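Local coordinates for protein beta-glucuronidase (PDB 6XXW) that probably hydrolyses beta-glucuronides as a family 2 glycoside hydrolase, releasing glucuronic acid from its conjugates, at residues Trp253-Pro258 with Lys297-Lys302. Residues are numbered along the deposited sequence; the frame is centred on the assembly and turned at random.
Sequences WEPGNP and KPFYFK
P255 approaches the F299 ring obliquely: its CG lies 3.6 Å from F299 CE1 and 3.7 Å from F299 CZ, and P255 CB is 4.0 Å from that same CE1. Within 297-302, F301 CE1 sits in plane at the edge of the F299 ring, while F299 CD2 stands over the centre of one face of the F301 ring, 3.7 Å above its plane. The chi1 of F299, -165°, sets CG anti to the backbone N and carries CE1 and CZ across to the proline. The carboxylate of E254 accounts for the polar half of the contact. K297 NZ donates to the syn lone pair of E254 OE2 at 2.6 Å, a salt bridge, and lies 3.1 Å from E254 OE1; the two side chains cross at about a right angle. A bend at chi3 (-65°) turns the end of K297 toward the acid. E254 OE1 also accepts from N295 ND2, which would help fix the carboxylate's rotation, and K297 makes a cation-pi contact with F595. The bond from N257 N to E254 O (2.9 Å) closes the type II turn, and E254 N to N257 O (3.1 Å) pairs the flanking strands, so that the two-residue hairpin presents E254 and P255. The arrangement is an interdomain contact of the family 2 glycosidase architecture: a hairpin of the five-stranded antiparallel sheet, consistent with the immunoglobulin-like domain of these enzymes, meets the start of strand 297-305 of the TIM barrel, which lies between strands 336-338 and 544-550.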
ATOM      1  N   TRP A 253       2.275  22.962  37.593  1.00 22.83           N
ATOM      2  CA  TRP A 253       2.106  22.000  36.516  1.00 20.55           C
ATOM      3  C   TRP A 253       1.268  22.621  35.402  1.00 18.41           C
ATOM      4  O   TRP A 253       0.229  23.235  35.664  1.00 21.71           O
ATOM      5  CB  TRP A 253       1.432  20.735  37.058  1.00 23.02           C
ATOM      6  CG  TRP A 253       1.307  19.613  36.074  1.00 20.51           C
ATOM      7  CD1 TRP A 253       2.120  18.509  35.979  1.00 21.11           C
ATOM      8  CD2 TRP A 253       0.297  19.459  35.063  1.00 19.87           C
ATOM      9  NE1 TRP A 253       1.682  17.689  34.958  1.00 18.15           N
ATOM     10  CE2 TRP A 253       0.570  18.250  34.380  1.00 21.15           C
ATOM     11  CE3 TRP A 253      -0.801  20.235  34.653  1.00 18.91           C
ATOM     12  CZ2 TRP A 253      -0.222  17.793  33.319  1.00 20.33           C
ATOM     13  CZ3 TRP A 253      -1.583  19.783  33.596  1.00 18.04           C
ATOM     14  CH2 TRP A 253      -1.288  18.576  32.939  1.00 22.33           C
ATOM     15  N   GLU A 254       1.713  22.461  34.160  1.00 19.51           N
ATOM     16  CA  GLU A 254       0.899  22.849  33.016  1.00 22.28           C
ATOM     17  C   GLU A 254       1.503  22.214  31.770  1.00 20.08           C
ATOM     18  O   GLU A 254       2.645  21.747  31.806  1.00 25.27           O
ATOM     19  CB  GLU A 254       0.810  24.381  32.870  1.00 27.09           C
ATOM     20  CG  GLU A 254       2.130  25.152  32.796  1.00 28.56           C
ATOM     21  CD  GLU A 254       1.912  26.678  32.816  1.00 34.60           C
ATOM     22  OE1 GLU A 254       1.114  27.169  33.650  1.00 29.51           O
ATOM     23  OE2 GLU A 254       2.529  27.386  31.989  1.00 36.62           O
ATOM     24  N   PRO A 255       0.746  22.130  30.681  1.00 26.92           N
ATOM     25  CA  PRO A 255       1.351  21.717  29.410  1.00 31.27           C
ATOM     26  C   PRO A 255       2.522  22.621  29.075  1.00 37.26           C
ATOM     27  O   PRO A 255       2.422  23.852  29.152  1.00 37.74           O
ATOM     28  CB  PRO A 255       0.207  21.871  28.409  1.00 29.43           C
ATOM     29  CG  PRO A 255      -1.013  21.686  29.222  1.00 25.05           C
ATOM     30  CD  PRO A 255      -0.713  22.286  30.573  1.00 25.57           C
ATOM     31  N   GLY A 256       3.647  22.000  28.718  1.00 30.90           N
ATOM     32  CA  GLY A 256       4.885  22.710  28.481  1.00 35.00           C
ATOM     33  C   GLY A 256       5.751  22.900  29.707  1.00 41.16           C
ATOM     34  O   GLY A 256       6.901  23.343  29.574  1.00 38.89           O
ATOM     35  N   ASN A 257       5.235  22.592  30.896  1.00 27.41           N
ATOM     36  CA  ASN A 257       6.015  22.634  32.122  1.00 31.94           C
ATOM     37  C   ASN A 257       5.416  21.664  33.137  1.00 28.51           C
ATOM     38  O   ASN A 257       4.761  22.106  34.089  1.00 26.52           O
ATOM     39  CB  ASN A 257       6.055  24.057  32.687  1.00 32.96           C
ATOM     40  CG  ASN A 257       6.976  24.170  33.894  1.00 51.12           C
ATOM     41  OD1 ASN A 257       8.203  24.217  33.756  1.00 47.62           O
ATOM     42  ND2 ASN A 257       6.387  24.194  35.090  1.00 47.53           N
ATOM     43  N   PRO A 258       5.614  20.337  32.969  1.00 26.24           N
ATOM     44  CA  PRO A 258       4.947  19.327  33.817  1.00 22.07           C
ATOM     45  C   PRO A 258       5.642  19.077  35.152  1.00 27.88           C
ATOM     46  O   PRO A 258       6.085  17.970  35.455  1.00 32.29           O
ATOM     47  CB  PRO A 258       4.989  18.081  32.924  1.00 26.64           C
ATOM     48  CG  PRO A 258       6.261  18.243  32.140  1.00 24.44           C
ATOM     49  CD  PRO A 258       6.312  19.720  31.822  1.00 26.62           C
ATOM     50  N   LYS A 297      -4.396  31.350  33.070  1.00 22.32           N
ATOM     51  CA  LYS A 297      -4.018  31.779  31.734  1.00 26.86           C
ATOM     52  C   LYS A 297      -4.918  31.118  30.694  1.00 25.35           C
ATOM     53  O   LYS A 297      -5.328  29.969  30.882  1.00 22.65           O
ATOM     54  CB  LYS A 297      -2.548  31.439  31.441  1.00 27.66           C
ATOM     55  CG  LYS A 297      -1.560  32.110  32.364  1.00 29.28           C
ATOM     56  CD  LYS A 297      -0.138  31.687  32.027  1.00 25.55           C
ATOM     57  CE  LYS A 297       0.068  30.210  32.288  1.00 32.65           C
ATOM     58  NZ  LYS A 297       1.483  29.808  32.021  1.00 35.50           N
ATOM     59  N   PRO A 298      -5.265  31.825  29.600  1.00 26.00           N
ATOM     60  CA  PRO A 298      -6.164  31.249  28.583  1.00 22.94           C
ATOM     61  C   PRO A 298      -5.554  30.115  27.773  1.00 24.81           C
ATOM     62  O   PRO A 298      -4.697  30.355  26.920  1.00 25.87           O
ATOM     63  CB  PRO A 298      -6.484  32.449  27.679  1.00 22.48           C
ATOM     64  CG  PRO A 298      -5.353  33.402  27.892  1.00 30.65           C
ATOM     65  CD  PRO A 298      -4.965  33.243  29.333  1.00 28.05           C
ATOM     66  N   PHE A 299      -6.021  28.889  27.997  1.00 20.92           N
ATOM     67  CA  PHE A 299      -5.509  27.710  27.307  1.00 21.22           C
ATOM     68  C   PHE A 299      -6.108  27.587  25.903  1.00 21.36           C
ATOM     69  O   PHE A 299      -7.229  28.034  25.645  1.00 21.71           O
ATOM     70  CB  PHE A 299      -5.847  26.460  28.128  1.00 20.59           C
ATOM     71  CG  PHE A 299      -5.094  25.210  27.726  1.00 19.83           C
ATOM     72  CD1 PHE A 299      -3.709  25.187  27.683  1.00 20.84           C
ATOM     73  CD2 PHE A 299      -5.787  24.040  27.442  1.00 20.81           C
ATOM     74  CE1 PHE A 299      -3.022  24.023  27.343  1.00 20.69           C
ATOM     75  CE2 PHE A 299      -5.102  22.857  27.084  1.00 17.08           C
ATOM     76  CZ  PHE A 299      -3.730  22.851  27.039  1.00 21.20           C
ATOM     77  N   TYR A 300      -5.350  26.962  24.997  1.00 20.11           N
ATOM     78  CA  TYR A 300      -5.873  26.521  23.703  1.00 19.99           C
ATOM     79  C   TYR A 300      -5.535  25.049  23.512  1.00 20.19           C
ATOM     80  O   TYR A 300      -4.354  24.689  23.443  1.00 21.73           O
ATOM     81  CB  TYR A 300      -5.316  27.345  22.533  1.00 20.67           C
ATOM     82  CG  TYR A 300      -6.029  27.011  21.229  1.00 22.65           C
ATOM     83  CD1 TYR A 300      -5.514  26.057  20.341  1.00 21.59           C
ATOM     84  CD2 TYR A 300      -7.247  27.612  20.912  1.00 19.57           C
ATOM     85  CE1 TYR A 300      -6.192  25.742  19.160  1.00 18.32           C
ATOM     86  CE2 TYR A 300      -7.925  27.309  19.748  1.00 17.50           C
ATOM     87  CZ  TYR A 300      -7.409  26.374  18.876  1.00 18.34           C
ATOM     88  OH  TYR A 300      -8.114  26.101  17.718  1.00 19.25           O
ATOM     89  N   PHE A 301      -6.564  24.202  23.427  1.00 18.85           N
ATOM     90  CA  PHE A 301      -6.344  22.769  23.244  1.00 18.30           C
ATOM     91  C   PHE A 301      -5.850  22.486  21.836  1.00 16.31           C
ATOM     92  O   PHE A 301      -6.491  22.874  20.857  1.00 15.62           O
ATOM     93  CB  PHE A 301      -7.630  21.963  23.451  1.00 14.96           C
ATOM     94  CG  PHE A 301      -8.142  21.958  24.845  1.00 17.77           C
ATOM     95  CD1 PHE A 301      -8.868  23.036  25.335  1.00 22.72           C
ATOM     96  CD2 PHE A 301      -7.936  20.860  25.662  1.00 18.94           C
ATOM     97  CE1 PHE A 301      -9.363  23.026  26.636  1.00 19.00           C
ATOM     98  CE2 PHE A 301      -8.437  20.846  26.971  1.00 18.56           C
ATOM     99  CZ  PHE A 301      -9.151  21.929  27.440  1.00 19.47           C
ATOM    100  N   LYS A 302      -4.773  21.727  21.773  1.00 18.39           N
ATOM    101  CA  LYS A 302      -4.238  21.230  20.495  1.00 18.27           C
ATOM    102  C   LYS A 302      -4.103  19.721  20.667  1.00 16.87           C
ATOM    103  O   LYS A 302      -3.303  19.327  21.433  1.00 16.84           O
ATOM    104  CB  LYS A 302      -2.889  21.873  20.175  1.00 17.49           C
ATOM    105  CG  LYS A 302      -2.906  23.367  19.945  1.00 25.60           C
ATOM    106  CD  LYS A 302      -1.548  23.970  19.795  1.00 22.90           C
ATOM    107  CE  LYS A 302      -0.560  23.569  20.856  1.00 24.85           C
ATOM    108  NZ  LYS A 302       0.729  24.259  20.684  1.00 28.89           N
TER